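Local coordinates for aminoglycoside N(3)-acetyltransferase, AAC(3)-IVa (Escherichia coli, PDB 6MN3), which catalyses transfer of an acetyl group from acetyl-CoA to the 3-amino group of 2-deoxystreptamine aminoglycosides, and so probably confers resistance to antibiotics such as gentamicin and apramycin, at residues L27-S31 with A151-L155; S35-L39 with V213-F217; T59-W65 with A105-P111; R134-L138 with S223-V227; D139-L145 with A218-R224. All coordinates share one frame; numbering follows the deposited sequence.

Four of the five contacts reach one mixed sheet. In it, strand 26-31 lies between strands 59-63 and 141-145; contact 3 pairs 59-63 with 106-109 on one side, and contact 5 pairs 141-145 with 216-222 on the other, their centres about 14 Å apart. Contact 1 joins the middle strand to the start of helix 154-161. Contact 4 sets helix 131-137 against helix 223-236, its centre about 9 Å from that of contact 5, with Ser223 and Arg224 in both. Contact 2, its centre about 17 Å from that of contact 1, lies at the turn before strand 216-222. Segments far apart in sequence are thus gathered onto one sheet, with contact 1 near the centre of the chain.

Contact 1 (L27-S31 with A151-L155); sequences LLVHS and ANTTL
His30 swings its imidazole from strand 27-31 toward the loop at Ala151-Thr153 with CG beside its own backbone N (chi1 -42°), and a chi2 near -89° turns the ring so that one face receives the carbonyl of Ala151. That oxygen sits 3.4 Å from His30 ND1, but above the ring and at a poor angle, so this is packing and not a direct bond. Thr153 crosses the imidazole at about a right angle, its OG1 3.6 Å from His30 CE1. Two waters make the polar links. One lies 3.0 Å from His30 ND1 and donates to Ala151 O; the other bonds His30 NE2, donates to Asn152 OD1 and accepts from Thr154 N. Both ring nitrogens are thus engaged through solvent. Asn152 OD1 also takes a weak capping bond from Thr154 N, while its ND2 is bonded to His149. The Leu28 and Thr154 side chains slide past each other in opposite directions, Leu28 CD2 4.1 Å from Thr154 OG1. Leu144 and Val142 of the neighbouring strand and Pro63 pack against His30 as well. The arrangement is that of a central strand of a mixed sheet meeting, through a buried histidine and bound water, the capped turn that leads into helix 154-161.

Contact 2 (S35-L39 with V213-F217); sequences SVRPL and VGHAF
Val36 O receives the backbone N-H of His215 at 3.2 Å, in a nearly straight bond (167° at the hydrogen), just where helix 33-36 ends. The same carbonyl lies at the edge of the His215 imidazole, 3.3 Å from CD2. Pro38 crosses the imidazole at about a right angle, bringing its CD to 3.3 Å from His215 NE2. Ala216 CB touches both Ser35 OG and Val36 CG2, the latter 3.6 Å away. Val36 CG1, anti to the backbone N (chi1 -177°), reaches instead toward Val213 O and Gly214 CA. A type II' beta turn from Val213 to Ala216, closed by reciprocal backbone bonds between its end residues, is the tight turn of the hairpin joining strands 208-213 and 216-222, and it presents His215 to the end of helix 33-36. Gly214 takes its positive phi, and there Val36 CG1 and Leu39 CD2 come close to its bare CA. The peptide before Pro38 is cis, and the proline ring lies against the imidazole. Further out, His215 NE2 is bonded to Tyr5 O and Trp7 meets the ring edge-to-face. With NE2 serving a carbonyl, that nitrogen probably carries the proton, and this bond, with Pro38 and Trp7 packed round the ring, probably limits its rotation.

Contact 3 (T59-W65 with A105-P111); sequences TLVMPSW and AFAAAGP
Phe106 has Pro63 CA over one face of its ring, 4.0 Å from the centroid and 28° off the normal, a CH-pi contact. Trp65 turns an edge toward the phenyl face in an offset edge-to-face pair, with planes at 71° and Trp65 CZ3 3.7 Å from Phe106 CZ. The indole gets there through a chi1 of 53°, which places CG between the backbone N and the carbonyl carbon, and the two side chains run side by side in the same direction. Val61 crosses Phe106 at about a right angle, its CG1 4.1 Å from Phe106 CD1, while its other methyl, CG2, meets Ala108 CB. Behind these groups runs an antiparallel ladder. Leu60 with Ala109 and Met62 with Ala107 are the hydrogen-bonded pairs; Ala107 N to Met62 O is the shortest bond, at 2.7 Å. The ladder is extended by Ser64 N, which donates to Ala105 O in a more bent bond. Leu60, Met62, Ala107 and Ala109 share the face packed by Phe91 of helix 86-91, whereas Val61 and Ala108 lie on the other. At the far end Thr59 OG1 passes 3.3 Å from Pro111 CD and is bonded to Gln112 N. With alanines at 107-109, side-chain contacts there are few and small and the backbone bonds do most of the joining; at the Trp65 end aromatic and CH-pi packing adds to them.

Contact 4 (R134-L138 with S223-V227); sequences RVHEL and SRDIV
His136 and Arg224 carry this helix-to-helix contact, the arginine chain crossing the imidazole at about a right angle. His136 holds CG anti to its backbone N (chi1 175°), which sends the ring across toward helix 223-236. One face of that ring takes Arg224 CD in a CH-pi contact, 3.9 Å from the centroid and offset toward the rim. Arg224 is bent at chi2 (-104°), and beyond this kink its guanidinium is carried past the imidazole to the carbonyls at the end of helix 131-137. There NE donates to His136 O at 2.9 Å, with the oxygen tilted out of the guanidinium plane. NH2 donates to Glu137 O at 3.3 Å; that oxygen lies near the guanidinium plane, but the donor stands well above the carbonyl plane, so the grip is less favourable. The planes of ring and guanidinium are 70° apart, so the guanidinium is not stacked on the ring; the contact is with CD.

Val227, one turn further along its helix, presses CG2 to 3.4 Å from His136 CD2. Ser223 puts OG, also anti to the backbone N, 3.3 Å from His136 CB. At the edge of the imidazole, near its plane, lie Ser223 O and a water 2.9 Å from His136 NE2 that donates to Arg224 O. Val135 also touches Ile116 of helix 113-117, and Thr154 packs on Ser223 and Val227. The whole is a helix C-terminus received by the first turn of another helix, with an arginine binding the last carbonyls, where a positive charge would probably be favourable at the negative end of the helix.

Contact 5 (D139-L145 with A218-R224); sequences DGQVLLL and ARLIRSR
Asp139 meets two arginines in two different ways. Against Arg222 its carboxylate is turned 80° from the guanidinium plane: OD1 lies 2.6 Å from Arg222 NH1 in a salt bridge, while OD2 accepts a weak bond from the same nitrogen. Against Arg224, whose NE and NH2 are already bonded to His136 O and Glu137 O, the carboxylate is stacked almost parallel, 9° between planes, with OD1 over one face of the guanidinium; at 3.8 Å from Arg224 NH1 this is a long, purely ionic pairing. Arg222 reaches the acid by bending at chi3 (37°). A water bonded to Asp139 OD1, Gly140 O and Arg224 N ties this cluster to the backbone, where Ser223 N also donates to Gly140 O at 2.9 Å.

Asp139 itself is the C-prime residue of the Schellman motif ending helix 131-137, and from Gly140 the chain enters an antiparallel ladder between strands 141-145 and 216-222, inside the mixed sheet. Val142 with Ile221 and Leu144 with Arg219 are its hydrogen-bonded pairs. Gln141, Leu143, Leu145, Ala218 and Leu220 share one face. There Gln141 passes obliquely over Leu220, NE2 3.6 Å from CD2, its amide bonded beyond to Thr22 and Gly20, and Leu145 CD1 rests 4.0 Å from Ala218 CB. On the other face Leu144 and Arg219 pack CB against CB, and Arg219 bends at chi3 to its salt bridge with Asp199.

Contact 1 (L27-S31 with A151-L155)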
# COMPACT_ATOMS: atom_id res chain seq x y z
N LEU A 27 -10.01 -0.97 -4.62
CA LEU A 27 -9.31 -1.84 -3.68
C LEU A 27 -7.81 -1.69 -3.87
O LEU A 27 -7.27 -2.04 -4.92
CB LEU A 27 -9.74 -3.30 -3.88
CG LEU A 27 -9.11 -4.32 -2.94
CD1 LEU A 27 -9.57 -4.10 -1.50
CD2 LEU A 27 -9.43 -5.73 -3.39
N LEU A 28 -7.14 -1.16 -2.85
CA LEU A 28 -5.68 -1.06 -2.83
C LEU A 28 -5.13 -2.26 -2.08
O LEU A 28 -5.50 -2.50 -0.92
CB LEU A 28 -5.23 0.24 -2.17
CG LEU A 28 -3.73 0.33 -1.86
CD1 LEU A 28 -2.92 0.32 -3.15
CD2 LEU A 28 -3.41 1.56 -1.02
N VAL A 29 -4.25 -3.02 -2.73
CA VAL A 29 -3.79 -4.30 -2.22
C VAL A 29 -2.29 -4.25 -2.00
O VAL A 29 -1.52 -4.04 -2.95
CB VAL A 29 -4.16 -5.45 -3.17
CG1 VAL A 29 -3.57 -6.76 -2.66
CG2 VAL A 29 -5.67 -5.56 -3.30
N HIS A 30 -1.87 -4.42 -0.75
CA HIS A 30 -0.49 -4.72 -0.40
C HIS A 30 -0.38 -6.21 -0.14
O HIS A 30 -1.13 -6.75 0.68
CB HIS A 30 -0.05 -3.92 0.83
CG HIS A 30 -0.51 -2.50 0.83
ND1 HIS A 30 0.23 -1.48 0.26
CD2 HIS A 30 -1.62 -1.92 1.33
CE1 HIS A 30 -0.41 -0.33 0.42
NE2 HIS A 30 -1.53 -0.57 1.06
N SER A 31 0.54 -6.88 -0.83
CA SER A 31 0.54 -8.33 -0.83
C SER A 31 1.95 -8.88 -0.65
O SER A 31 2.94 -8.23 -0.96
CB SER A 31 -0.05 -8.89 -2.13
OG SER A 31 0.72 -8.48 -3.25
N ALA A 151 3.31 -2.28 6.18
CA ALA A 151 3.20 -2.03 4.75
C ALA A 151 1.95 -1.23 4.39
O ALA A 151 1.74 -0.94 3.21
CB ALA A 151 3.19 -3.36 3.99
N ASN A 152 1.13 -0.86 5.38
CA ASN A 152 -0.07 -0.07 5.13
C ASN A 152 0.31 1.36 4.75
O ASN A 152 0.38 2.24 5.62
CB ASN A 152 -0.98 -0.08 6.36
CG ASN A 152 -2.36 0.47 6.07
OD1 ASN A 152 -2.61 1.04 5.00
ND2 ASN A 152 -3.28 0.30 7.02
N THR A 153 0.55 1.59 3.46
CA THR A 153 1.02 2.89 2.99
C THR A 153 0.07 4.01 3.37
O THR A 153 0.51 5.15 3.60
CB THR A 153 1.24 2.84 1.48
OG1 THR A 153 2.29 1.91 1.18
CG2 THR A 153 1.60 4.20 0.93
N THR A 154 -1.23 3.72 3.47
CA THR A 154 -2.21 4.75 3.82
C THR A 154 -1.89 5.39 5.17
O THR A 154 -2.22 6.56 5.39
CB THR A 154 -3.62 4.14 3.83
OG1 THR A 154 -3.92 3.64 2.52
CG2 THR A 154 -4.66 5.18 4.21
N LEU A 155 -1.21 4.66 6.06
CA LEU A 155 -0.80 5.25 7.33
C LEU A 155 0.19 6.39 7.13
O LEU A 155 0.17 7.37 7.88
CB LEU A 155 -0.21 4.18 8.24
CG LEU A 155 -1.24 3.26 8.89
CD1 LEU A 155 -0.56 2.18 9.73
CD2 LEU A 155 -2.22 4.07 9.74
O HOH W 1 -2.39 1.53 2.22
O HOH W 2 3.18 -1.88 0.92

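Contact 2 (S35-L39 with V213-F217)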
# COMPACT_ATOMS: atom_id res chain seq x y z
N SER A 35 3.18 -15.54 1.24
CA SER A 35 2.19 -15.89 2.26
C SER A 35 0.95 -16.54 1.64
O SER A 35 0.35 -17.43 2.26
CB SER A 35 1.80 -14.64 3.04
OG SER A 35 0.93 -14.97 4.12
N VAL A 36 0.56 -16.12 0.44
CA VAL A 36 -0.65 -16.64 -0.17
C VAL A 36 -0.39 -18.00 -0.81
O VAL A 36 -1.24 -18.90 -0.75
CB VAL A 36 -1.20 -15.63 -1.20
CG1 VAL A 36 -2.50 -16.12 -1.78
CG2 VAL A 36 -1.38 -14.27 -0.55
N ARG A 37 0.78 -18.16 -1.43
CA ARG A 37 1.23 -19.37 -2.12
C ARG A 37 1.05 -20.60 -1.23
O ARG A 37 1.17 -20.49 -0.00
CB ARG A 37 2.69 -19.18 -2.55
CG ARG A 37 3.53 -20.44 -2.68
CD ARG A 37 4.85 -20.15 -3.37
NE ARG A 37 5.85 -19.64 -2.43
CZ ARG A 37 7.14 -19.51 -2.72
NH1 ARG A 37 7.60 -19.84 -3.92
NH2 ARG A 37 7.98 -19.04 -1.80
N PRO A 38 0.76 -21.78 -1.80
CA PRO A 38 0.58 -22.03 -3.23
C PRO A 38 -0.85 -21.88 -3.75
O PRO A 38 -1.82 -22.19 -3.05
CB PRO A 38 1.05 -23.48 -3.38
CG PRO A 38 0.72 -24.11 -2.08
CD PRO A 38 0.89 -23.03 -1.03
N LEU A 39 -0.96 -21.40 -4.98
CA LEU A 39 -2.22 -21.31 -5.70
C LEU A 39 -2.07 -21.95 -7.07
O LEU A 39 -0.97 -22.01 -7.62
CB LEU A 39 -2.68 -19.86 -5.89
CG LEU A 39 -2.41 -18.88 -4.76
CD1 LEU A 39 -2.56 -17.45 -5.27
CD2 LEU A 39 -3.37 -19.14 -3.62
N VAL A 213 -7.06 -15.62 2.83
CA VAL A 213 -7.02 -15.55 1.37
C VAL A 213 -5.87 -16.44 0.94
O VAL A 213 -4.71 -16.13 1.21
CB VAL A 213 -6.84 -14.12 0.85
CG1 VAL A 213 -6.58 -14.13 -0.65
CG2 VAL A 213 -8.05 -13.27 1.18
N GLY A 214 -6.19 -17.55 0.29
CA GLY A 214 -5.16 -18.56 0.06
C GLY A 214 -4.72 -19.11 1.40
O GLY A 214 -5.55 -19.49 2.24
N HIS A 215 -3.41 -19.16 1.62
CA HIS A 215 -2.87 -19.54 2.92
C HIS A 215 -2.60 -18.33 3.81
O HIS A 215 -2.14 -18.51 4.94
CB HIS A 215 -1.59 -20.35 2.74
CG HIS A 215 -1.79 -21.63 1.99
ND1 HIS A 215 -1.94 -22.85 2.61
CD2 HIS A 215 -1.86 -21.87 0.65
CE1 HIS A 215 -2.10 -23.79 1.69
NE2 HIS A 215 -2.05 -23.22 0.50
N ALA A 216 -2.87 -17.13 3.33
CA ALA A 216 -2.43 -15.91 4.00
C ALA A 216 -3.47 -15.40 4.99
O ALA A 216 -4.68 -15.49 4.75
CB ALA A 216 -2.13 -14.82 2.97
N PHE A 217 -2.98 -14.87 6.10
CA PHE A 217 -3.80 -14.04 6.98
C PHE A 217 -4.05 -12.70 6.28
O PHE A 217 -3.10 -11.97 5.98
CB PHE A 217 -3.08 -13.84 8.31
CG PHE A 217 -3.82 -12.98 9.29
CD1 PHE A 217 -3.28 -11.78 9.73
CD2 PHE A 217 -5.05 -13.37 9.79
CE1 PHE A 217 -3.96 -10.98 10.63
CE2 PHE A 217 -5.73 -12.58 10.70
CZ PHE A 217 -5.18 -11.38 11.12

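Contact 3 (T59-W65 with A105-P111)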
# COMPACT_ATOMS: atom_id res chain seq x y z
N THR A 59 -12.09 -1.28 -9.44
CA THR A 59 -10.75 -0.86 -9.82
C THR A 59 -9.75 -1.38 -8.81
O THR A 59 -9.92 -1.18 -7.60
CB THR A 59 -10.65 0.67 -9.92
OG1 THR A 59 -11.58 1.14 -10.91
CG2 THR A 59 -9.24 1.08 -10.32
N LEU A 60 -8.72 -2.07 -9.30
CA LEU A 60 -7.69 -2.68 -8.46
C LEU A 60 -6.44 -1.82 -8.49
O LEU A 60 -5.96 -1.47 -9.57
CB LEU A 60 -7.38 -4.09 -8.94
CG LEU A 60 -6.18 -4.80 -8.31
CD1 LEU A 60 -6.42 -5.01 -6.83
CD2 LEU A 60 -5.92 -6.11 -9.03
N VAL A 61 -5.91 -1.49 -7.32
CA VAL A 61 -4.74 -0.63 -7.20
C VAL A 61 -3.68 -1.35 -6.37
O VAL A 61 -3.99 -2.02 -5.38
CB VAL A 61 -5.09 0.73 -6.56
CG1 VAL A 61 -3.94 1.71 -6.76
CG2 VAL A 61 -6.38 1.28 -7.14
N MET A 62 -2.42 -1.20 -6.78
CA MET A 62 -1.28 -1.79 -6.09
C MET A 62 -0.12 -0.81 -6.10
O MET A 62 0.04 -0.03 -7.04
CB MET A 62 -0.83 -3.10 -6.74
CG MET A 62 -1.83 -4.23 -6.65
SD MET A 62 -1.12 -5.75 -7.29
CE MET A 62 -2.60 -6.71 -7.60
N PRO A 63 0.71 -0.83 -5.05
CA PRO A 63 1.96 -0.07 -5.10
C PRO A 63 2.85 -0.59 -6.21
O PRO A 63 2.80 -1.77 -6.58
CB PRO A 63 2.58 -0.30 -3.72
CG PRO A 63 1.96 -1.57 -3.24
CD PRO A 63 0.56 -1.58 -3.79
N SER A 64 3.67 0.30 -6.76
CA SER A 64 4.47 -0.05 -7.93
C SER A 64 5.69 0.85 -8.09
O SER A 64 6.03 1.25 -9.20
CB SER A 64 3.60 0.02 -9.19
OG SER A 64 4.20 -0.67 -10.27
N TRP A 65 6.35 1.18 -6.98
CA TRP A 65 7.52 2.05 -7.04
C TRP A 65 8.80 1.23 -7.14
O TRP A 65 8.82 0.02 -6.90
CB TRP A 65 7.56 2.98 -5.83
CG TRP A 65 7.47 2.29 -4.50
CD1 TRP A 65 8.46 1.57 -3.89
CD2 TRP A 65 6.34 2.27 -3.63
NE1 TRP A 65 8.00 1.10 -2.68
CE2 TRP A 65 6.71 1.51 -2.49
CE3 TRP A 65 5.06 2.81 -3.69
CZ2 TRP A 65 5.84 1.28 -1.43
CZ3 TRP A 65 4.19 2.59 -2.63
CH2 TRP A 65 4.58 1.83 -1.52
N ALA A 105 5.48 5.29 -7.84
CA ALA A 105 4.31 5.00 -8.66
C ALA A 105 3.41 3.94 -8.03
O ALA A 105 3.82 3.16 -7.17
CB ALA A 105 4.74 4.54 -10.05
N PHE A 106 2.16 3.95 -8.47
CA PHE A 106 1.19 2.89 -8.22
C PHE A 106 0.73 2.33 -9.55
O PHE A 106 1.00 2.88 -10.62
CB PHE A 106 -0.00 3.41 -7.41
CG PHE A 106 0.25 3.52 -5.93
CD1 PHE A 106 -0.39 2.66 -5.05
CD2 PHE A 106 1.11 4.48 -5.43
CE1 PHE A 106 -0.16 2.76 -3.69
CE2 PHE A 106 1.33 4.58 -4.06
CZ PHE A 106 0.70 3.72 -3.19
N ALA A 107 0.01 1.21 -9.49
CA ALA A 107 -0.59 0.61 -10.67
C ALA A 107 -2.07 0.39 -10.42
O ALA A 107 -2.46 -0.01 -9.32
CB ALA A 107 0.09 -0.72 -11.03
N ALA A 108 -2.89 0.66 -11.43
CA ALA A 108 -4.33 0.57 -11.27
C ALA A 108 -4.97 0.08 -12.56
O ALA A 108 -4.55 0.47 -13.66
CB ALA A 108 -4.93 1.93 -10.86
N ALA A 109 -5.98 -0.77 -12.42
CA ALA A 109 -6.72 -1.31 -13.55
C ALA A 109 -8.20 -1.32 -13.20
O ALA A 109 -8.59 -1.93 -12.20
CB ALA A 109 -6.24 -2.72 -13.91
N GLY A 110 -9.01 -0.65 -14.02
CA GLY A 110 -10.42 -0.52 -13.77
C GLY A 110 -10.95 0.82 -14.22
O GLY A 110 -10.19 1.68 -14.69
N PRO A 111 -12.26 1.05 -14.08
CA PRO A 111 -12.84 2.32 -14.54
C PRO A 111 -12.33 3.53 -13.79
O PRO A 111 -12.58 4.66 -14.23
CB PRO A 111 -14.35 2.12 -14.31
CG PRO A 111 -14.54 0.64 -14.15
CD PRO A 111 -13.27 0.14 -13.53

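Contact 4 (R134-L138 with S223-V227)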
# COMPACT_ATOMS: atom_id res chain seq x y z
N ARG A 134 -5.92 9.42 -3.50
CA ARG A 134 -7.03 9.27 -4.44
C ARG A 134 -7.87 8.05 -4.13
O ARG A 134 -9.08 8.06 -4.38
CB ARG A 134 -6.49 9.22 -5.87
CG ARG A 134 -5.68 10.44 -6.27
CD ARG A 134 -6.56 11.69 -6.33
NE ARG A 134 -5.90 12.85 -5.73
CZ ARG A 134 -5.67 13.99 -6.37
NH1 ARG A 134 -6.04 14.14 -7.63
NH2 ARG A 134 -5.07 14.99 -5.74
N VAL A 135 -7.26 6.99 -3.59
CA VAL A 135 -8.04 5.86 -3.10
C VAL A 135 -8.88 6.28 -1.89
O VAL A 135 -10.05 5.88 -1.76
CB VAL A 135 -7.11 4.68 -2.77
CG1 VAL A 135 -7.86 3.61 -1.98
CG2 VAL A 135 -6.52 4.09 -4.04
N HIS A 136 -8.31 7.09 -1.01
CA HIS A 136 -9.02 7.53 0.18
C HIS A 136 -10.23 8.39 -0.18
O HIS A 136 -11.30 8.25 0.42
CB HIS A 136 -8.07 8.29 1.11
CG HIS A 136 -8.73 8.89 2.31
ND1 HIS A 136 -9.21 10.18 2.33
CD2 HIS A 136 -8.98 8.37 3.54
CE1 HIS A 136 -9.74 10.43 3.52
NE2 HIS A 136 -9.61 9.35 4.27
N GLU A 137 -10.08 9.28 -1.16
CA GLU A 137 -11.19 10.14 -1.53
C GLU A 137 -12.27 9.40 -2.31
O GLU A 137 -13.40 9.88 -2.40
CB GLU A 137 -10.68 11.34 -2.33
CG GLU A 137 -10.87 11.25 -3.83
CD GLU A 137 -10.46 12.52 -4.55
OE1 GLU A 137 -10.58 13.62 -3.95
OE2 GLU A 137 -10.00 12.43 -5.71
N LEU A 138 -11.95 8.23 -2.87
CA LEU A 138 -12.93 7.40 -3.56
C LEU A 138 -13.51 6.31 -2.67
O LEU A 138 -14.13 5.38 -3.18
CB LEU A 138 -12.30 6.78 -4.82
CG LEU A 138 -12.16 7.73 -6.01
CD1 LEU A 138 -10.93 7.38 -6.83
CD2 LEU A 138 -13.41 7.71 -6.88
N SER A 223 -10.24 2.57 3.68
CA SER A 223 -9.19 3.58 3.69
C SER A 223 -9.56 4.76 4.59
O SER A 223 -8.70 5.31 5.29
CB SER A 223 -8.91 4.07 2.27
OG SER A 223 -8.05 5.19 2.28
N ARG A 224 -10.83 5.16 4.59
CA ARG A 224 -11.26 6.26 5.44
C ARG A 224 -11.14 5.90 6.92
O ARG A 224 -10.83 6.77 7.74
CB ARG A 224 -12.70 6.66 5.11
CG ARG A 224 -12.89 7.13 3.67
CD ARG A 224 -13.03 8.64 3.59
NE ARG A 224 -13.37 9.08 2.24
CZ ARG A 224 -14.61 9.13 1.76
NH1 ARG A 224 -15.63 8.77 2.52
NH2 ARG A 224 -14.83 9.55 0.52
N ASP A 225 -11.37 4.64 7.28
CA ASP A 225 -11.21 4.23 8.67
C ASP A 225 -9.74 4.23 9.08
O ASP A 225 -9.42 4.55 10.23
CB ASP A 225 -11.83 2.85 8.89
CG ASP A 225 -13.35 2.89 8.89
OD1 ASP A 225 -13.92 3.96 9.21
OD2 ASP A 225 -13.97 1.86 8.57
N ILE A 226 -8.85 3.86 8.16
CA ILE A 226 -7.42 3.89 8.46
C ILE A 226 -6.97 5.31 8.77
O ILE A 226 -6.24 5.56 9.74
CB ILE A 226 -6.61 3.29 7.30
CG1 ILE A 226 -6.95 1.81 7.11
CG2 ILE A 226 -5.12 3.47 7.52
CD1 ILE A 226 -6.37 1.22 5.86
N VAL A 227 -7.39 6.27 7.95
CA VAL A 227 -6.96 7.65 8.12
C VAL A 227 -7.59 8.26 9.37
O VAL A 227 -6.91 8.89 10.18
CB VAL A 227 -7.28 8.47 6.86
CG1 VAL A 227 -7.17 9.96 7.14
CG2 VAL A 227 -6.34 8.07 5.73
O HOH W 3 -10.87 9.80 6.86

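Contact 5 (D139-L145 with A218-R224)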
# COMPACT_ATOMS: atom_id res chain seq x y z
N ASP A 139 -13.31 6.42 -1.35
CA ASP A 139 -13.86 5.47 -0.38
C ASP A 139 -13.35 4.05 -0.62
O ASP A 139 -14.09 3.07 -0.48
CB ASP A 139 -15.39 5.51 -0.37
CG ASP A 139 -15.97 5.11 0.97
OD1 ASP A 139 -15.21 5.04 1.95
OD2 ASP A 139 -17.19 4.87 1.04
N GLY A 140 -12.08 3.94 -0.98
CA GLY A 140 -11.52 2.64 -1.30
C GLY A 140 -11.32 1.76 -0.08
O GLY A 140 -11.38 2.19 1.07
N GLN A 141 -11.07 0.48 -0.36
CA GLN A 141 -10.72 -0.50 0.64
C GLN A 141 -9.23 -0.83 0.52
O GLN A 141 -8.67 -0.85 -0.58
CB GLN A 141 -11.54 -1.78 0.48
CG GLN A 141 -13.00 -1.66 0.89
CD GLN A 141 -13.77 -2.95 0.65
OE1 GLN A 141 -13.86 -3.43 -0.48
NE2 GLN A 141 -14.32 -3.51 1.71
N VAL A 142 -8.61 -1.10 1.66
CA VAL A 142 -7.20 -1.47 1.72
C VAL A 142 -7.12 -2.93 2.16
O VAL A 142 -7.60 -3.28 3.24
CB VAL A 142 -6.40 -0.56 2.66
CG1 VAL A 142 -4.94 -1.01 2.71
CG2 VAL A 142 -6.49 0.89 2.20
N LEU A 143 -6.51 -3.76 1.33
CA LEU A 143 -6.38 -5.19 1.60
C LEU A 143 -4.92 -5.47 1.95
O LEU A 143 -4.03 -5.29 1.11
CB LEU A 143 -6.83 -6.01 0.40
CG LEU A 143 -6.61 -7.52 0.51
CD1 LEU A 143 -7.31 -8.06 1.75
CD2 LEU A 143 -7.10 -8.23 -0.75
N LEU A 144 -4.68 -5.89 3.18
CA LEU A 144 -3.36 -6.33 3.62
C LEU A 144 -3.30 -7.84 3.44
O LEU A 144 -3.92 -8.59 4.20
CB LEU A 144 -3.10 -5.92 5.07
CG LEU A 144 -3.20 -4.43 5.38
CD1 LEU A 144 -2.66 -4.14 6.78
CD2 LEU A 144 -2.46 -3.60 4.34
N LEU A 145 -2.55 -8.28 2.44
CA LEU A 145 -2.57 -9.67 1.98
C LEU A 145 -1.26 -10.34 2.39
O LEU A 145 -0.26 -10.28 1.67
CB LEU A 145 -2.79 -9.73 0.47
CG LEU A 145 -3.17 -11.08 -0.11
CD1 LEU A 145 -4.22 -11.73 0.77
CD2 LEU A 145 -3.68 -10.92 -1.53
N ALA A 218 -5.31 -12.40 5.99
CA ALA A 218 -5.67 -11.20 5.25
C ALA A 218 -6.43 -10.23 6.14
O ALA A 218 -7.25 -10.64 6.97
CB ALA A 218 -6.51 -11.54 4.02
N ARG A 219 -6.15 -8.94 5.97
CA ARG A 219 -6.81 -7.89 6.72
C ARG A 219 -7.37 -6.87 5.75
O ARG A 219 -6.68 -6.46 4.81
CB ARG A 219 -5.84 -7.22 7.70
CG ARG A 219 -5.70 -7.97 9.01
CD ARG A 219 -4.53 -7.47 9.83
NE ARG A 219 -3.26 -8.00 9.36
CZ ARG A 219 -2.18 -8.14 10.12
NH1 ARG A 219 -2.22 -7.78 11.40
NH2 ARG A 219 -1.07 -8.63 9.61
N LEU A 220 -8.62 -6.47 5.98
CA LEU A 220 -9.33 -5.57 5.07
C LEU A 220 -9.93 -4.43 5.88
O LEU A 220 -10.74 -4.66 6.78
CB LEU A 220 -10.42 -6.32 4.31
CG LEU A 220 -11.30 -5.48 3.38
CD1 LEU A 220 -10.49 -4.94 2.22
CD2 LEU A 220 -12.46 -6.32 2.90
N ILE A 221 -9.53 -3.20 5.56
CA ILE A 221 -9.96 -2.00 6.27
C ILE A 221 -10.33 -0.94 5.25
O ILE A 221 -9.64 -0.78 4.23
CB ILE A 221 -8.88 -1.46 7.23
CG1 ILE A 221 -8.16 -2.60 7.96
CG2 ILE A 221 -9.48 -0.48 8.22
CD1 ILE A 221 -6.82 -2.98 7.35
N ARG A 222 -11.41 -0.20 5.52
CA ARG A 222 -11.74 0.95 4.69
C ARG A 222 -10.65 2.01 4.82
O ARG A 222 -10.19 2.31 5.93
CB ARG A 222 -13.09 1.53 5.11
CG ARG A 222 -14.29 0.83 4.49
CD ARG A 222 -15.58 1.27 5.16
NE ARG A 222 -15.55 2.69 5.52
CZ ARG A 222 -15.97 3.67 4.73
NH1 ARG A 222 -16.46 3.39 3.53
NH2 ARG A 222 -15.91 4.93 5.15
N SER A 223 -10.24 2.57 3.68
CA SER A 223 -9.19 3.58 3.69
C SER A 223 -9.56 4.76 4.59
O SER A 223 -8.70 5.31 5.29
CB SER A 223 -8.91 4.07 2.27
OG SER A 223 -8.05 5.19 2.28
N ARG A 224 -10.83 5.16 4.59
CA ARG A 224 -11.26 6.26 5.44
C ARG A 224 -11.14 5.90 6.92
O ARG A 224 -10.83 6.77 7.74
CB ARG A 224 -12.70 6.66 5.11
CG ARG A 224 -12.89 7.13 3.67
CD ARG A 224 -13.03 8.64 3.59
NE ARG A 224 -13.37 9.08 2.24
CZ ARG A 224 -14.61 9.13 1.76
NH1 ARG A 224 -15.63 8.77 2.52
NH2 ARG A 224 -14.83 9.55 0.52
O HOH W 4 -12.53 4.16 2.58